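Local coordinates for peptidoglycan synthetase penicillin-binding protein 3 (Bifidobacterium adolescentis, PDB 4YE5) that probably binds penicillin and, as a member of the transpeptidase family, is thought to cross-link peptidoglycan during cell-wall synthesis, at residues T218-V223 against Q548-P553. Sequence-based numbering, arbitrary orientation.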
ATOM      1  N   THR A 218       4.281  -7.492   0.747  1.00 20.61           N
ATOM      2  CA  THR A 218       3.517  -8.730   0.631  1.00 20.31           C
ATOM      3  C   THR A 218       2.831  -8.830  -0.746  1.00 20.27           C
ATOM      4  O   THR A 218       2.364  -9.904  -1.132  1.00 20.06           O
ATOM      5  CB  THR A 218       2.431  -8.803   1.697  1.00 18.26           C
ATOM      6  OG1 THR A 218       1.556  -7.683   1.536  1.00 17.77           O
ATOM      7  CG2 THR A 218       3.055  -8.789   3.130  1.00 19.05           C
ATOM      8  N   ILE A 219       2.760  -7.707  -1.462  1.00 17.26           N
ATOM      9  CA  ILE A 219       2.131  -7.677  -2.783  1.00 19.69           C
ATOM     10  C   ILE A 219       2.873  -8.605  -3.741  1.00 20.45           C
ATOM     11  O   ILE A 219       4.100  -8.598  -3.795  1.00 18.91           O
ATOM     12  CB  ILE A 219       2.155  -6.256  -3.398  1.00 19.74           C
ATOM     13  CG1 ILE A 219       1.412  -5.255  -2.512  1.00 20.68           C
ATOM     14  CG2 ILE A 219       1.592  -6.261  -4.840  1.00 16.25           C
ATOM     15  CD1 ILE A 219      -0.125  -5.418  -2.517  1.00 16.04           C
ATOM     16  N   ASP A 220       2.117  -9.395  -4.493  1.00 19.96           N
ATOM     17  CA  ASP A 220       2.671 -10.237  -5.559  1.00 17.98           C
ATOM     18  C   ASP A 220       2.404  -9.557  -6.894  1.00 18.92           C
ATOM     19  O   ASP A 220       1.256  -9.279  -7.229  1.00 16.43           O
ATOM     20  CB  ASP A 220       1.977 -11.602  -5.574  1.00 20.92           C
ATOM     21  CG  ASP A 220       2.560 -12.544  -6.619  1.00 25.71           C
ATOM     22  OD1 ASP A 220       2.204 -12.396  -7.807  1.00 29.25           O
ATOM     23  OD2 ASP A 220       3.373 -13.426  -6.251  1.00 26.73           O
ATOM     24  N   ARG A 221       3.474  -9.332  -7.652  1.00 17.80           N
ATOM     25  CA  ARG A 221       3.447  -8.590  -8.916  1.00 22.70           C
ATOM     26  C   ARG A 221       2.450  -9.221  -9.886  1.00 17.07           C
ATOM     27  O   ARG A 221       1.710  -8.516 -10.556  1.00 19.21           O
ATOM     28  CB  ARG A 221       4.862  -8.611  -9.535  1.00 33.32           C
ATOM     29  CG  ARG A 221       5.231  -7.478 -10.471  1.00 46.91           C
ATOM     30  CD  ARG A 221       6.681  -7.634 -11.005  1.00 32.45           C
ATOM     31  NE  ARG A 221       6.825  -8.915 -11.669  1.00 29.14           N
ATOM     32  CZ  ARG A 221       6.782  -9.097 -12.985  1.00 31.15           C
ATOM     33  NH1 ARG A 221       6.677  -8.069 -13.812  1.00 28.28           N
ATOM     34  NH2 ARG A 221       6.885 -10.319 -13.475  1.00 37.47           N
ATOM     35  N   ASP A 222       2.427 -10.551  -9.953  1.00 17.76           N
ATOM     36  CA  ASP A 222       1.521 -11.260 -10.869  1.00 20.72           C
ATOM     37  C   ASP A 222       0.055 -11.166 -10.444  1.00 18.18           C
ATOM     38  O   ASP A 222      -0.833 -10.991 -11.285  1.00 20.75           O
ATOM     39  CB  ASP A 222       1.945 -12.726 -11.036  1.00 25.81           C
ATOM     40  CG  ASP A 222       3.415 -12.861 -11.465  1.00 41.72           C
ATOM     41  OD1 ASP A 222       3.746 -12.443 -12.600  1.00 35.95           O
ATOM     42  OD2 ASP A 222       4.244 -13.358 -10.659  1.00 46.97           O
ATOM     43  N   VAL A 223      -0.221 -11.286  -9.153  1.00 17.51           N
ATOM     44  CA  VAL A 223      -1.613 -11.118  -8.702  1.00 15.84           C
ATOM     45  C   VAL A 223      -2.060  -9.658  -8.878  1.00 19.07           C
ATOM     46  O   VAL A 223      -3.191  -9.380  -9.288  1.00 19.49           O
ATOM     47  CB  VAL A 223      -1.787 -11.544  -7.230  1.00 15.75           C
ATOM     48  CG1 VAL A 223      -3.234 -11.326  -6.761  1.00 15.18           C
ATOM     49  CG2 VAL A 223      -1.356 -13.039  -7.042  1.00 19.25           C
ATOM     50  N   GLN A 548      -5.981 -21.186  -9.991  1.00 23.71           N
ATOM     51  CA  GLN A 548      -5.074 -21.741 -11.014  1.00 25.73           C
ATOM     52  C   GLN A 548      -3.619 -21.412 -10.687  1.00 24.47           C
ATOM     53  O   GLN A 548      -2.757 -22.278 -10.750  1.00 26.03           O
ATOM     54  CB  GLN A 548      -5.433 -21.203 -12.415  1.00 29.43           C
ATOM     55  CG  GLN A 548      -4.326 -21.364 -13.499  1.00 44.78           C
ATOM     56  CD  GLN A 548      -4.420 -22.677 -14.273  1.00 53.89           C
ATOM     57  OE1 GLN A 548      -5.442 -23.364 -14.226  1.00 55.11           O
ATOM     58  NE2 GLN A 548      -3.352 -23.025 -14.993  1.00 51.73           N
ATOM     59  N   LYS A 549      -3.346 -20.152 -10.333  1.00 21.46           N
ATOM     60  CA  LYS A 549      -1.973 -19.747 -10.027  1.00 25.33           C
ATOM     61  C   LYS A 549      -1.389 -20.545  -8.874  1.00 25.99           C
ATOM     62  O   LYS A 549      -0.271 -21.023  -8.956  1.00 27.50           O
ATOM     63  CB  LYS A 549      -1.868 -18.254  -9.694  1.00 21.33           C
ATOM     64  CG  LYS A 549      -0.422 -17.792  -9.371  1.00 21.93           C
ATOM     65  CD  LYS A 549      -0.401 -16.266  -9.076  1.00 24.32           C
ATOM     66  CE  LYS A 549       0.931 -15.831  -8.467  1.00 23.62           C
ATOM     67  NZ  LYS A 549       2.024 -16.164  -9.408  1.00 24.76           N
ATOM     68  N   TYR A 550      -2.139 -20.678  -7.792  1.00 23.61           N
ATOM     69  CA  TYR A 550      -1.596 -21.363  -6.616  1.00 24.64           C
ATOM     70  C   TYR A 550      -1.936 -22.843  -6.593  1.00 25.93           C
ATOM     71  O   TYR A 550      -1.643 -23.539  -5.614  1.00 30.04           O
ATOM     72  CB  TYR A 550      -2.038 -20.653  -5.327  1.00 21.03           C
ATOM     73  CG  TYR A 550      -1.466 -19.256  -5.256  1.00 23.56           C
ATOM     74  CD1 TYR A 550      -0.131 -19.047  -4.898  1.00 25.39           C
ATOM     75  CD2 TYR A 550      -2.229 -18.151  -5.608  1.00 22.28           C
ATOM     76  CE1 TYR A 550       0.415 -17.767  -4.859  1.00 24.63           C
ATOM     77  CE2 TYR A 550      -1.693 -16.861  -5.559  1.00 22.14           C
ATOM     78  CZ  TYR A 550      -0.376 -16.676  -5.187  1.00 28.77           C
ATOM     79  OH  TYR A 550       0.155 -15.393  -5.146  1.00 23.56           O
ATOM     80  N   GLU A 551      -2.527 -23.330  -7.686  1.00 23.58           N
ATOM     81  CA  GLU A 551      -2.826 -24.758  -7.819  1.00 25.70           C
ATOM     82  C   GLU A 551      -3.606 -25.269  -6.610  1.00 27.44           C
ATOM     83  O   GLU A 551      -3.239 -26.271  -5.995  1.00 31.04           O
ATOM     84  CB  GLU A 551      -1.526 -25.563  -8.015  1.00 29.42           C
ATOM     85  CG  GLU A 551      -0.680 -25.049  -9.190  1.00 27.99           C
ATOM     86  CD  GLU A 551       0.559 -25.896  -9.466  1.00 45.27           C
ATOM     87  OE1 GLU A 551       1.665 -25.464  -9.074  1.00 45.47           O
ATOM     88  OE2 GLU A 551       0.429 -26.987 -10.079  1.00 49.33           O
ATOM     89  N   VAL A 552      -4.670 -24.554  -6.258  1.00 26.02           N
ATOM     90  CA  VAL A 552      -5.465 -24.894  -5.078  1.00 24.47           C
ATOM     91  C   VAL A 552      -6.284 -26.154  -5.379  1.00 28.27           C
ATOM     92  O   VAL A 552      -6.939 -26.231  -6.418  1.00 29.20           O
ATOM     93  CB  VAL A 552      -6.390 -23.713  -4.682  1.00 23.82           C
ATOM     94  CG1 VAL A 552      -7.170 -24.034  -3.391  1.00 25.09           C
ATOM     95  CG2 VAL A 552      -5.557 -22.408  -4.515  1.00 18.32           C
ATOM     96  N   PRO A 553      -6.245 -27.152  -4.479  1.00 28.39           N
ATOM     97  CA  PRO A 553      -7.059 -28.346  -4.714  1.00 29.44           C
ATOM     98  C   PRO A 553      -8.549 -28.011  -4.792  1.00 25.62           C
ATOM     99  O   PRO A 553      -9.021 -27.174  -4.017  1.00 28.01           O
ATOM    100  CB  PRO A 553      -6.782 -29.216  -3.477  1.00 33.57           C
ATOM    101  CG  PRO A 553      -5.488 -28.727  -2.933  1.00 38.61           C
ATOM    102  CD  PRO A 553      -5.484 -27.243  -3.218  1.00 30.32           C
TER
HETATM  103  O   HOH W   1       2.690 -15.154  -4.363  1.00 24.85           O
HETATM  104  O   HOH W   2       4.183 -14.816  -8.421  1.00 26.02           O
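Lys549, the last residue of helix 535-549, reaches across to Asp220, Asp222 and Val223, where helix 221-238 begins. Its CB sets out toward that helix start, with CG anti to the backbone N (chi1 -180°). Lys549 CG lies 4.1 Å above the ring plane of Tyr550, over the ring centre. Lys549 CD then passes Val223 CG2 at 3.9 Å, and Lys549 CE comes within 3.7 Å of Asp220 OD1. A final bend (chi4 59°) brings Lys549 NZ 3.8 Å from Asp222 OD2, a long salt bridge. Closer at hand is water 2, which accepts a hydrogen bond from Lys549 NZ and is placed to donate to Asp220 OD2 and Asp222 OD2, though its acceptors outnumber its protons. A lysine suits this path because its methylenes can pack on a ring and a valine before the charge emerges among carboxylates.

Asp220 is the N-cap: its OD1 takes a bond from Val223 N and a weak one from Asp222 N. Tyr550, just past the helix end, sends its OH to within 3.4 Å of Val223 CG2, which sits at the ring edge. Water 1, in the ring plane, joins Tyr550 OH (2.7 Å) to Asp220 OD2 (2.6 Å). From the first turn of its helix, branched, apolar Val223 also packs against Leu546 of helix 535-549 and Ala257 of strand 255-260.

With no direct hydrogen bond between the segments, the polar link is electrostatic and water-mediated. The carboxylates probably favour the helix dipole at this start and balance the lysine's charge.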